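Local coordinates for protein 5-formaminoimidazole-4-carboxamide-1-(beta)-D-ribofuranosyl 5'-monophosphate synthetase (Methanocaldococcus jannaschii, PDB 2R7L) that catalyses the ATP- and formate-dependent formylation of the purine intermediate AICAR to FAICAR without folates, working as a hexameric ATP-grasp ligase, at residues Glu230-Gly235 against Met247-Ser252; Glu200-Thr205 against Gln297-Glu302; Cys45-Gly50 against Phe64-Asn69; Leu24-Ser29 against His92-Ala97. All coordinates share one frame; numbering follows the deposited sequence.

Interaction 1 of 4, residues Glu230-Gly235 against Met247-Ser252. With ATP (adenosine-5'-triphosphate), chain E.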
# COMPACT_ATOMS: atom_id res chain seq x y z
N GLU A 230 -32.70 11.10 -4.90
CA GLU A 230 -33.64 12.06 -4.33
C GLU A 230 -34.99 11.43 -3.96
O GLU A 230 -35.46 10.51 -4.62
CB GLU A 230 -33.81 13.23 -5.30
CG GLU A 230 -32.55 14.08 -5.42
CD GLU A 230 -32.50 14.94 -6.67
OE1 GLU A 230 -33.20 14.61 -7.66
OE2 GLU A 230 -31.73 15.93 -6.66
N SER A 231 -35.58 11.90 -2.86
CA SER A 231 -36.87 11.42 -2.38
C SER A 231 -37.88 12.58 -2.43
O SER A 231 -37.56 13.68 -2.00
CB SER A 231 -36.73 10.90 -0.95
OG SER A 231 -37.88 10.18 -0.54
N ASN A 232 -39.11 12.33 -2.90
CA ASN A 232 -39.61 10.99 -3.16
C ASN A 232 -39.44 10.55 -4.60
O ASN A 232 -39.72 9.40 -4.95
CB ASN A 232 -41.09 10.89 -2.74
CG ASN A 232 -42.02 11.66 -3.68
OD1 ASN A 232 -41.62 12.11 -4.75
ND2 ASN A 232 -43.28 11.80 -3.26
N ILE A 233 -38.94 11.45 -5.44
CA ILE A 233 -38.97 11.21 -6.87
C ILE A 233 -38.41 9.84 -7.25
O ILE A 233 -39.05 9.09 -7.98
CB ILE A 233 -38.27 12.33 -7.66
CG1 ILE A 233 -38.43 12.11 -9.17
CG2 ILE A 233 -36.81 12.44 -7.26
CD1 ILE A 233 -39.88 12.12 -9.64
N ASP A 234 -37.22 9.50 -6.75
CA ASP A 234 -36.60 8.23 -7.13
C ASP A 234 -37.37 7.02 -6.57
O ASP A 234 -37.26 5.91 -7.09
CB ASP A 234 -35.12 8.20 -6.76
CG ASP A 234 -34.30 9.11 -7.65
OD1 ASP A 234 -34.49 9.05 -8.89
OD2 ASP A 234 -33.48 9.90 -7.13
N GLY A 235 -38.17 7.25 -5.53
CA GLY A 235 -39.13 6.22 -5.08
C GLY A 235 -40.40 6.20 -5.92
O GLY A 235 -40.93 5.12 -6.24
N MET A 247 -52.65 6.75 -7.88
CA MET A 247 -52.24 7.43 -6.66
C MET A 247 -52.39 8.94 -6.80
O MET A 247 -52.30 9.49 -7.90
CB MET A 247 -50.78 7.10 -6.31
CG MET A 247 -50.47 5.62 -6.21
SD MET A 247 -48.70 5.31 -6.14
CE MET A 247 -48.29 6.01 -4.53
N ASN A 248 -52.61 9.61 -5.67
CA ASN A 248 -52.61 11.06 -5.65
C ASN A 248 -51.34 11.55 -4.96
O ASN A 248 -51.34 11.89 -3.78
CB ASN A 248 -53.86 11.60 -4.94
CG ASN A 248 -55.14 11.22 -5.66
OD1 ASN A 248 -55.22 11.28 -6.90
ND2 ASN A 248 -56.16 10.83 -4.90
N ILE A 249 -50.25 11.56 -5.72
CA ILE A 249 -48.93 11.81 -5.16
C ILE A 249 -48.15 12.79 -6.02
O ILE A 249 -48.12 12.67 -7.24
CB ILE A 249 -48.14 10.48 -5.00
CG1 ILE A 249 -46.81 10.69 -4.28
CG2 ILE A 249 -47.95 9.81 -6.36
CD1 ILE A 249 -46.11 9.39 -3.90
N ASN A 250 -47.56 13.79 -5.38
CA ASN A 250 -46.71 14.74 -6.08
C ASN A 250 -45.25 14.41 -5.86
O ASN A 250 -44.86 13.97 -4.78
CB ASN A 250 -47.00 16.16 -5.59
CG ASN A 250 -48.44 16.57 -5.79
OD1 ASN A 250 -49.15 16.85 -4.82
ND2 ASN A 250 -48.89 16.59 -7.04
N PRO A 251 -44.42 14.61 -6.90
CA PRO A 251 -42.99 14.40 -6.75
C PRO A 251 -42.34 15.45 -5.86
O PRO A 251 -42.76 16.61 -5.84
CB PRO A 251 -42.45 14.54 -8.18
CG PRO A 251 -43.46 15.40 -8.88
CD PRO A 251 -44.78 15.01 -8.27
N SER A 252 -41.33 15.02 -5.11
CA SER A 252 -40.45 15.94 -4.42
C SER A 252 -39.01 15.54 -4.75
O SER A 252 -38.76 14.42 -5.18
CB SER A 252 -40.69 15.93 -2.92
OG SER A 252 -40.83 14.60 -2.45
PG ATP E . -29.39 19.98 -4.08
O1G ATP E . -28.41 20.74 -3.22
O2G ATP E . -28.78 19.31 -5.29
O3G ATP E . -30.32 19.09 -3.28
PB ATP E . -29.92 22.17 -5.83
O1B ATP E . -28.43 22.06 -6.04
O2B ATP E . -30.50 23.53 -5.49
O3B ATP E . -30.37 21.13 -4.67
PA ATP E . -32.11 21.96 -7.68
O1A ATP E . -32.01 22.99 -8.77
O2A ATP E . -33.01 22.14 -6.49
O3A ATP E . -30.61 21.61 -7.18
O5' ATP E . -32.52 20.58 -8.39
C5' ATP E . -33.05 19.52 -7.61
C4' ATP E . -33.32 18.35 -8.54
O4' ATP E . -34.37 18.68 -9.46
C3' ATP E . -32.13 18.00 -9.40
O3' ATP E . -31.24 17.09 -8.74
C2' ATP E . -32.77 17.38 -10.63
O2' ATP E . -33.03 15.99 -10.41
C1' ATP E . -34.11 18.11 -10.74
N9 ATP E . -33.93 19.21 -11.71
C8 ATP E . -33.48 20.44 -11.40
N7 ATP E . -33.42 21.23 -12.50
C5 ATP E . -33.85 20.50 -13.54
C6 ATP E . -34.06 20.73 -14.99
N6 ATP E . -33.77 21.92 -15.56
N1 ATP E . -34.52 19.70 -15.72
C2 ATP E . -34.81 18.50 -15.17
N3 ATP E . -34.66 18.22 -13.86
C4 ATP E . -34.18 19.16 -13.01
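The side-chain amide of Asn232 lies against the backbone from Asn250 to Ser252 and uses both of its ends. ND2 donates to Asn250 O at 3.1 Å, with the acceptor close to the plane of the amide, while OD1 accepts a bond from Ser252 N at 2.9 Å, the donor standing above the carbonyl plane. These two bonds fix the rotation of the amide and tell its oxygen from its nitrogen. CG sits between the backbone N and the carbonyl carbon of Asn232 (chi1 71°), which folds the amide back toward the oncoming chain. There the backbone N of Asn232 also reaches Ser252 OG, 2.9 Å away. Ser252 OG has a second partner in Glu302 of the second subunit. The peptide bond before Asn232 is cis, and the chain turns a corner here as it leaves strand 219-230 of the antiparallel ATP-grasp sheet and enters the short helix 233-236. Ile233 N donates to Ser252 O at 3.0 Å, and the CD1 end of Ile233 rests on Pro251 CB at 3.8 Å, a small apolar patch beside the polar cluster. At the strand end, the extended side chain of Glu230 presents its carboxylate to the ATP ribose: OE1 accepts O2' at 3.1 Å, and OE2 faces O3' at a distance too short to be taken literally. Arg238 of the third subunit forms salt bridges with both Glu230 OE1 and Asp234 OD1.

Interaction 2 of 4, residues Glu200-Thr205 against Gln297-Glu302. With ATP (adenosine-5'-triphosphate), chain E.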
# COMPACT_ATOMS: atom_id res chain seq x y z
N GLU A 200 -36.85 25.14 -18.49
CA GLU A 200 -36.93 23.95 -19.31
C GLU A 200 -36.61 22.68 -18.52
O GLU A 200 -35.58 22.60 -17.85
CB GLU A 200 -35.94 24.09 -20.47
CG GLU A 200 -35.76 22.84 -21.29
CD GLU A 200 -34.68 23.00 -22.33
OE1 GLU A 200 -33.92 24.00 -22.26
OE2 GLU A 200 -34.59 22.14 -23.23
N TYR A 201 -37.51 21.71 -18.57
CA TYR A 201 -37.21 20.40 -18.01
C TYR A 201 -36.25 19.72 -18.98
O TYR A 201 -36.62 19.43 -20.12
CB TYR A 201 -38.48 19.57 -17.83
CG TYR A 201 -38.26 18.33 -16.99
CD1 TYR A 201 -38.60 18.31 -15.65
CD2 TYR A 201 -37.68 17.19 -17.54
CE1 TYR A 201 -38.38 17.18 -14.87
CE2 TYR A 201 -37.46 16.05 -16.78
CZ TYR A 201 -37.81 16.06 -15.44
OH TYR A 201 -37.60 14.94 -14.66
N VAL A 202 -35.01 19.50 -18.55
CA VAL A 202 -34.04 18.81 -19.40
C VAL A 202 -34.14 17.32 -19.18
O VAL A 202 -34.11 16.85 -18.04
CB VAL A 202 -32.59 19.29 -19.14
CG1 VAL A 202 -31.60 18.45 -19.95
CG2 VAL A 202 -32.44 20.78 -19.49
N VAL A 203 -34.29 16.56 -20.26
CA VAL A 203 -34.48 15.13 -20.14
C VAL A 203 -33.18 14.39 -20.45
O VAL A 203 -32.81 14.22 -21.61
CB VAL A 203 -35.63 14.61 -21.02
CG1 VAL A 203 -35.92 13.15 -20.72
CG2 VAL A 203 -36.88 15.47 -20.80
N GLY A 204 -32.48 13.96 -19.41
CA GLY A 204 -31.22 13.27 -19.61
C GLY A 204 -30.67 12.59 -18.38
O GLY A 204 -31.38 12.35 -17.40
N THR A 205 -29.38 12.28 -18.45
CA THR A 205 -28.70 11.57 -17.38
C THR A 205 -27.95 12.56 -16.49
O THR A 205 -27.25 13.45 -16.99
CB THR A 205 -27.74 10.53 -17.97
OG1 THR A 205 -27.12 11.05 -19.16
CG2 THR A 205 -28.50 9.28 -18.35
N GLN A 297 -23.49 20.74 -11.74
CA GLN A 297 -24.58 19.76 -11.68
C GLN A 297 -25.32 19.78 -13.00
O GLN A 297 -26.01 20.74 -13.33
CB GLN A 297 -25.52 20.09 -10.53
CG GLN A 297 -24.84 20.06 -9.18
CD GLN A 297 -25.54 20.93 -8.17
OE1 GLN A 297 -25.04 21.99 -7.81
NE2 GLN A 297 -26.70 20.48 -7.71
N SER A 298 -25.17 18.71 -13.78
CA SER A 298 -25.63 18.76 -15.15
C SER A 298 -26.52 17.60 -15.56
O SER A 298 -26.69 16.62 -14.83
CB SER A 298 -24.42 18.83 -16.08
OG SER A 298 -23.64 17.65 -15.99
N LEU A 299 -27.12 17.73 -16.74
CA LEU A 299 -27.91 16.66 -17.33
C LEU A 299 -27.45 16.49 -18.76
O LEU A 299 -27.30 17.45 -19.50
CB LEU A 299 -29.41 16.99 -17.27
CG LEU A 299 -30.03 16.95 -15.87
CD1 LEU A 299 -31.33 17.75 -15.81
CD2 LEU A 299 -30.24 15.52 -15.42
N CYS A 300 -27.17 15.24 -19.13
CA CYS A 300 -26.68 14.96 -20.46
C CYS A 300 -27.86 14.57 -21.35
O CYS A 300 -28.50 13.54 -21.13
CB CYS A 300 -25.64 13.83 -20.43
SG CYS A 300 -24.85 13.54 -22.03
N ASN A 301 -28.15 15.41 -22.34
CA ASN A 301 -29.27 15.12 -23.23
C ASN A 301 -28.87 14.14 -24.32
O ASN A 301 -27.70 13.77 -24.45
CB ASN A 301 -29.88 16.41 -23.79
CG ASN A 301 -28.97 17.13 -24.75
OD1 ASN A 301 -28.18 16.51 -25.46
ND2 ASN A 301 -29.09 18.45 -24.79
N GLU A 302 -29.85 13.69 -25.10
CA GLU A 302 -29.61 12.64 -26.08
C GLU A 302 -28.64 13.07 -27.18
O GLU A 302 -28.14 12.24 -27.94
CB GLU A 302 -30.92 12.14 -26.68
CG GLU A 302 -31.72 13.21 -27.40
CD GLU A 302 -32.89 12.63 -28.17
OE1 GLU A 302 -33.47 11.62 -27.70
OE2 GLU A 302 -33.23 13.17 -29.24
PG ATP E . -29.39 19.98 -4.08
O1G ATP E . -28.41 20.74 -3.22
O2G ATP E . -28.78 19.31 -5.29
O3G ATP E . -30.32 19.09 -3.28
PB ATP E . -29.92 22.17 -5.83
O1B ATP E . -28.43 22.06 -6.04
O2B ATP E . -30.50 23.53 -5.49
O3B ATP E . -30.37 21.13 -4.67
PA ATP E . -32.11 21.96 -7.68
O1A ATP E . -32.01 22.99 -8.77
O2A ATP E . -33.01 22.14 -6.49
O3A ATP E . -30.61 21.61 -7.18
O5' ATP E . -32.52 20.58 -8.39
C5' ATP E . -33.05 19.52 -7.61
C4' ATP E . -33.32 18.35 -8.54
O4' ATP E . -34.37 18.68 -9.46
C3' ATP E . -32.13 18.00 -9.40
O3' ATP E . -31.24 17.09 -8.74
C2' ATP E . -32.77 17.38 -10.63
O2' ATP E . -33.03 15.99 -10.41
C1' ATP E . -34.11 18.11 -10.74
N9 ATP E . -33.93 19.21 -11.71
C8 ATP E . -33.48 20.44 -11.40
N7 ATP E . -33.42 21.23 -12.50
C5 ATP E . -33.85 20.50 -13.54
C6 ATP E . -34.06 20.73 -14.99
N6 ATP E . -33.77 21.92 -15.56
N1 ATP E . -34.52 19.70 -15.72
C2 ATP E . -34.81 18.50 -15.17
N3 ATP E . -34.66 18.22 -13.86
C4 ATP E . -34.18 19.16 -13.01
O HOH W 1 -32.61 14.59 -24.29
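Leu299 links the loop 200-205 to the nucleotide, and each part of its side chain has a different neighbour. CB packs on Val202 CG1 at 3.8 Å. Beyond CG the branches part: CD2 lies near the backbone of Gly204 and Thr205, whereas CD1 touches Val202 O and ends 3.6 Å from C2 of the adenine. On the other side of the base from Leu299, C2 points obliquely at the face of Tyr201, 3.6 Å above the centre of its ring. Replacing Tyr201 by an alanine would probably leave C2 without the ring face it points at and open a gap on the side of the base away from Leu299. Polar bonds fix the edge of the base, N6 donating to Glu200 O and Val202 N donating to N1 at 2.9 Å. Further along the loop, where strand 205-214 begins, Thr205 and Cys300 form an antiparallel hydrogen-bonded pair, with Cys300 N to Thr205 O at 2.8 Å. Gly204 CA comes within 3.1 Å of Cys300 O, where a side-chain carbon would clash. At the other end of the nucleotide, Gln297 NE2 donates an almost straight bond (168°) to O1B, 2.9 Å away. A backbone carbonyl and a backbone N-H reading the adenine edge, with the base lodged between Leu299 and Tyr201, are characteristic of the ATP-grasp nucleotide site.

Interaction 3 of 4, residues Cys45-Gly50 against Phe64-Asn69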
# COMPACT_ATOMS: atom_id res chain seq x y z
N CYS A 45 -13.26 19.44 14.67
CA CYS A 45 -14.63 19.27 14.22
C CYS A 45 -15.62 19.98 15.14
O CYS A 45 -15.76 19.61 16.31
CB CYS A 45 -14.97 17.79 14.15
SG CYS A 45 -16.64 17.42 13.63
N ILE A 46 -16.31 20.99 14.62
CA ILE A 46 -17.41 21.59 15.37
C ILE A 46 -18.61 20.66 15.36
O ILE A 46 -19.10 20.26 14.30
CB ILE A 46 -17.81 22.96 14.80
CG1 ILE A 46 -16.57 23.83 14.63
CG2 ILE A 46 -18.82 23.63 15.71
CD1 ILE A 46 -16.87 25.19 14.05
N THR A 47 -19.09 20.30 16.55
CA THR A 47 -20.18 19.35 16.67
C THR A 47 -21.13 19.73 17.82
O THR A 47 -21.01 20.81 18.39
CB THR A 47 -19.64 17.92 16.85
OG1 THR A 47 -20.71 16.98 16.81
CG2 THR A 47 -18.88 17.80 18.18
N MET A 48 -22.08 18.85 18.14
CA MET A 48 -23.02 19.10 19.22
C MET A 48 -23.59 17.78 19.72
O MET A 48 -23.49 16.76 19.05
CB MET A 48 -24.16 20.05 18.78
CG MET A 48 -24.96 19.61 17.56
SD MET A 48 -26.43 20.64 17.21
CE MET A 48 -27.58 19.94 18.40
N LYS A 49 -24.17 17.80 20.92
CA LYS A 49 -24.76 16.60 21.48
C LYS A 49 -25.86 16.11 20.55
O LYS A 49 -26.64 16.90 20.03
CB LYS A 49 -25.31 16.86 22.88
CG LYS A 49 -24.26 17.27 23.91
CD LYS A 49 -24.84 17.24 25.32
CE LYS A 49 -23.81 17.68 26.36
NZ LYS A 49 -24.35 17.65 27.75
N GLY A 50 -25.91 14.79 20.35
CA GLY A 50 -26.89 14.20 19.45
C GLY A 50 -26.40 14.01 18.02
O GLY A 50 -26.95 13.18 17.29
N PHE A 64 -12.68 18.16 19.36
CA PHE A 64 -14.07 18.58 19.19
C PHE A 64 -14.33 19.92 19.86
O PHE A 64 -13.95 20.14 21.01
CB PHE A 64 -15.03 17.54 19.79
CG PHE A 64 -15.00 16.22 19.09
CD1 PHE A 64 -15.67 16.05 17.89
CD2 PHE A 64 -14.29 15.15 19.62
CE1 PHE A 64 -15.65 14.83 17.24
CE2 PHE A 64 -14.26 13.93 18.97
CZ PHE A 64 -14.95 13.77 17.78
N ILE A 65 -14.98 20.83 19.12
CA ILE A 65 -15.53 22.05 19.71
C ILE A 65 -17.05 21.93 19.73
O ILE A 65 -17.70 22.11 18.70
CB ILE A 65 -15.17 23.29 18.88
CG1 ILE A 65 -13.65 23.43 18.76
CG2 ILE A 65 -15.77 24.54 19.50
CD1 ILE A 65 -13.21 24.65 17.96
N TYR A 66 -17.61 21.59 20.89
CA TYR A 66 -19.05 21.46 21.04
C TYR A 66 -19.77 22.81 21.11
O TYR A 66 -19.31 23.73 21.80
CB TYR A 66 -19.40 20.63 22.27
CG TYR A 66 -19.23 19.15 22.07
CD1 TYR A 66 -20.34 18.32 21.91
CD2 TYR A 66 -17.97 18.57 22.05
CE1 TYR A 66 -20.19 16.96 21.72
CE2 TYR A 66 -17.81 17.20 21.86
CZ TYR A 66 -18.92 16.41 21.70
OH TYR A 66 -18.77 15.06 21.51
N VAL A 67 -20.88 22.94 20.39
CA VAL A 67 -21.74 24.11 20.48
C VAL A 67 -23.14 23.68 20.91
O VAL A 67 -23.51 22.51 20.77
CB VAL A 67 -21.83 24.88 19.14
CG1 VAL A 67 -20.53 25.59 18.85
CG2 VAL A 67 -22.22 23.94 17.99
N ASP A 68 -23.92 24.61 21.46
CA ASP A 68 -25.27 24.30 21.91
C ASP A 68 -26.17 23.97 20.72
O ASP A 68 -26.95 23.03 20.75
CB ASP A 68 -25.85 25.47 22.71
CG ASP A 68 -25.36 25.49 24.15
OD1 ASP A 68 -25.07 26.59 24.66
OD2 ASP A 68 -25.26 24.40 24.76
N ASN A 69 -26.02 24.77 19.66
CA ASN A 69 -26.71 24.57 18.39
C ASN A 69 -25.76 25.05 17.31
O ASN A 69 -24.99 25.99 17.55
CB ASN A 69 -28.00 25.39 18.34
CG ASN A 69 -29.06 24.88 19.32
OD1 ASN A 69 -29.67 23.84 19.10
ND2 ASN A 69 -29.27 25.63 20.40
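Thr47 presses its methyl CG2 squarely over the face of the Tyr66 ring, 3.7 Å from the centroid and only 8° off the normal. Both side chains project alongside one another from the same face of the sheet, and the torsion of Thr47 (chi1 -173°) sends OG1 anti to the backbone N, leaving CG2 to meet the ring. The same methyl reaches Phe64 CD1, also at 3.7 Å, and is thus shared by two aromatic rings. Tyr66 OH is bonded to Asp52, which fixes the far end of its ring. Met48, next in the chain, brings CB to 3.2 Å from Val67 O, and its bent end carries SD toward Asn69 CA and CE toward Asp68 O. Beneath these side chains the backbones pair in parallel, Ile65 N to Cys45 O, Thr47 N to Ile65 O at 3.1 Å and Val67 N to Thr47 O at 2.9 Å. Together with helix 53-57 the strands 43-47 and 63-66 make a beta-alpha-beta unit at one margin of the four-stranded parallel sheet. That helix packs on the Cys45, Phe64 and Tyr66 face, whereas Ile65 and Val67 turn to helix 76-84, and strand 20-24 adjoins 43-47 on its other side.

Interaction 4 of 4, residues Leu24-Ser29 against His92-Ala97. With AMZ (aminoimidazole 4-carboxamide ribonucleotide), chain F.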
# COMPACT_ATOMS: atom_id res chain seq x y z
N LEU A 24 -17.22 22.19 10.10
CA LEU A 24 -18.39 21.80 10.89
C LEU A 24 -18.74 20.35 10.59
O LEU A 24 -18.67 19.91 9.44
CB LEU A 24 -19.59 22.72 10.59
CG LEU A 24 -20.98 22.27 11.05
CD1 LEU A 24 -21.08 22.29 12.56
CD2 LEU A 24 -22.07 23.14 10.43
N GLY A 25 -19.13 19.61 11.62
CA GLY A 25 -19.41 18.19 11.49
C GLY A 25 -20.71 17.88 10.77
O GLY A 25 -21.70 17.50 11.39
N SER A 26 -20.69 18.00 9.44
CA SER A 26 -21.86 17.71 8.62
C SER A 26 -21.49 17.86 7.16
O SER A 26 -20.37 18.24 6.82
CB SER A 26 -22.99 18.70 8.95
OG SER A 26 -24.18 18.32 8.27
N HIS A 27 -22.47 17.58 6.29
CA HIS A 27 -22.35 17.83 4.85
C HIS A 27 -21.33 16.93 4.15
O HIS A 27 -21.70 15.96 3.50
CB HIS A 27 -22.04 19.29 4.56
CG HIS A 27 -22.22 19.68 3.13
ND1 HIS A 27 -21.16 19.82 2.26
CD2 HIS A 27 -23.34 19.94 2.41
CE1 HIS A 27 -21.62 20.16 1.06
NE2 HIS A 27 -22.94 20.24 1.13
N THR A 28 -20.05 17.28 4.27
CA THR A 28 -18.96 16.54 3.65
C THR A 28 -17.76 16.40 4.60
O THR A 28 -16.66 16.06 4.17
CB THR A 28 -18.48 17.23 2.36
OG1 THR A 28 -18.43 18.65 2.57
CG2 THR A 28 -19.43 16.93 1.20
N SER A 29 -17.97 16.67 5.88
CA SER A 29 -16.86 16.77 6.82
C SER A 29 -16.08 15.46 6.98
O SER A 29 -14.87 15.47 7.19
CB SER A 29 -17.35 17.26 8.18
OG SER A 29 -18.13 16.26 8.81
N HIS A 92 -18.32 24.49 3.74
CA HIS A 92 -19.24 23.64 3.00
C HIS A 92 -20.70 24.04 3.22
O HIS A 92 -21.01 24.91 4.05
CB HIS A 92 -19.01 22.17 3.36
CG HIS A 92 -19.20 21.85 4.80
ND1 HIS A 92 -20.37 22.15 5.48
CD2 HIS A 92 -18.40 21.22 5.69
CE1 HIS A 92 -20.26 21.73 6.73
NE2 HIS A 92 -19.08 21.17 6.89
N GLY A 93 -21.59 23.40 2.47
CA GLY A 93 -23.03 23.69 2.49
C GLY A 93 -23.64 23.96 3.85
O GLY A 93 -24.21 25.03 4.07
N SER A 94 -23.52 22.99 4.76
CA SER A 94 -24.11 23.10 6.08
C SER A 94 -23.48 24.21 6.90
O SER A 94 -24.14 24.80 7.76
CB SER A 94 -23.98 21.79 6.86
OG SER A 94 -24.72 20.75 6.25
N PHE A 95 -22.20 24.46 6.66
CA PHE A 95 -21.48 25.48 7.41
C PHE A 95 -21.96 26.87 7.04
O PHE A 95 -22.26 27.69 7.91
CB PHE A 95 -19.97 25.38 7.19
CG PHE A 95 -19.22 26.57 7.71
CD1 PHE A 95 -19.05 26.75 9.07
CD2 PHE A 95 -18.69 27.51 6.84
CE1 PHE A 95 -18.36 27.84 9.56
CE2 PHE A 95 -18.01 28.61 7.32
CZ PHE A 95 -17.84 28.78 8.68
N ILE A 96 -22.02 27.14 5.74
CA ILE A 96 -22.50 28.42 5.25
C ILE A 96 -23.93 28.68 5.71
O ILE A 96 -24.28 29.79 6.09
CB ILE A 96 -22.38 28.50 3.72
CG1 ILE A 96 -20.92 28.30 3.32
CG2 ILE A 96 -22.90 29.83 3.21
CD1 ILE A 96 -20.70 28.15 1.82
N ALA A 97 -24.75 27.63 5.72
CA ALA A 97 -26.14 27.73 6.15
C ALA A 97 -26.27 28.03 7.64
O ALA A 97 -26.96 28.98 8.02
CB ALA A 97 -26.91 26.48 5.79
O5 AMZ F . -25.36 14.43 -0.69
C6 AMZ F . -25.59 15.49 -1.28
N2 AMZ F . -25.57 15.63 -2.60
C3A AMZ F . -25.93 16.75 -0.51
C7A AMZ F . -26.32 17.97 -1.03
N3 AMZ F . -26.47 18.29 -2.31
N1 AMZ F . -25.92 16.85 0.82
C5 AMZ F . -26.29 18.10 1.12
N AMZ F . -26.54 18.78 -0.01
C1 AMZ F . -26.95 20.20 -0.10
C2 AMZ F . -28.47 20.38 -0.04
C3 AMZ F . -28.72 20.81 1.40
O2 AMZ F . -29.79 21.75 1.43
O1 AMZ F . -28.83 21.44 -0.93
O AMZ F . -26.40 20.81 1.07
C AMZ F . -27.43 21.54 1.75
C4 AMZ F . -27.11 21.45 3.26
O3 AMZ F . -27.04 20.09 3.67
P AMZ F . -27.71 19.65 5.03
OP1 AMZ F . -27.09 20.23 6.25
O4 AMZ F . -29.27 20.06 4.95
OP2 AMZ F . -27.68 18.03 5.08
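His92 reaches across to Leu24, its NE2 donating to Leu24 O at 2.9 Å with the acceptor close to the ring plane. The two segments follow strands 20-24 and 87-89, neighbours in the parallel sheet of a Rossmann-like domain, and their loop and helix start lie at the C-terminal ends of the strands, where the nucleotide substrate binds. Packing is densest around the two histidines. With CG of His92 held between the backbone N and the carbonyl carbon (chi1 59°), the imidazole turns one face to His27 CB, 3.7 Å from its centroid. The rings themselves are nearly parallel, at 19°, but slid apart so that they barely overlap. Gly93 CA sits over a face of the His27 ring at 3.8 Å from the centroid, and a side chain on it would collide with NE2. Thr28 OG1 pairs with His27 ND1 at 3.0 Å and limits the swing of this ring. A leucine in place of His92 would probably leave Leu24 O without its side-chain donor and His27 CB without a flat surface to rest on. The side chains of Leu24 and Phe95 meet more loosely, CB to CD1 at 4.3 Å, while Leu24 CD2 rests on the helix backbone at Phe95 CA, 3.9 Å away. On the substrate side, Ser26 OG donates to Ser94 OG at 3.2 Å, and Ser94 in turn donates to the AMZ phosphate, through a bond whose modelled length is doubtfully short. The edge of the His27 ring meets the substrate ribose, with CD2 3.5 Å from AMZ O.

Overall arrangement
The four contacts fall into two pairs. Interactions 1 and 2, with centres about 19 Å apart, grip one ATP without touching each other: residues 230-235 take its ribose, 200-205 its adenine and Gln297 its phosphates. They also meet across subunits, since residues of interaction 1 in one subunit bond to those of interaction 2 in another, as Ser231 does to Cys300. Interactions 3 and 4, centres about 13 Å apart, belong to the Rossmann-like domain and join directly through a probable bond of Gly25 N to Ile46 O, 2.8 Å; interaction 4 holds the AMZ phosphate. The side chain of His27 lies about 7 Å from ATP, so the ATP and AMZ sites adjoin, whereas interactions 2 and 3 stand about 39 Å apart between centres.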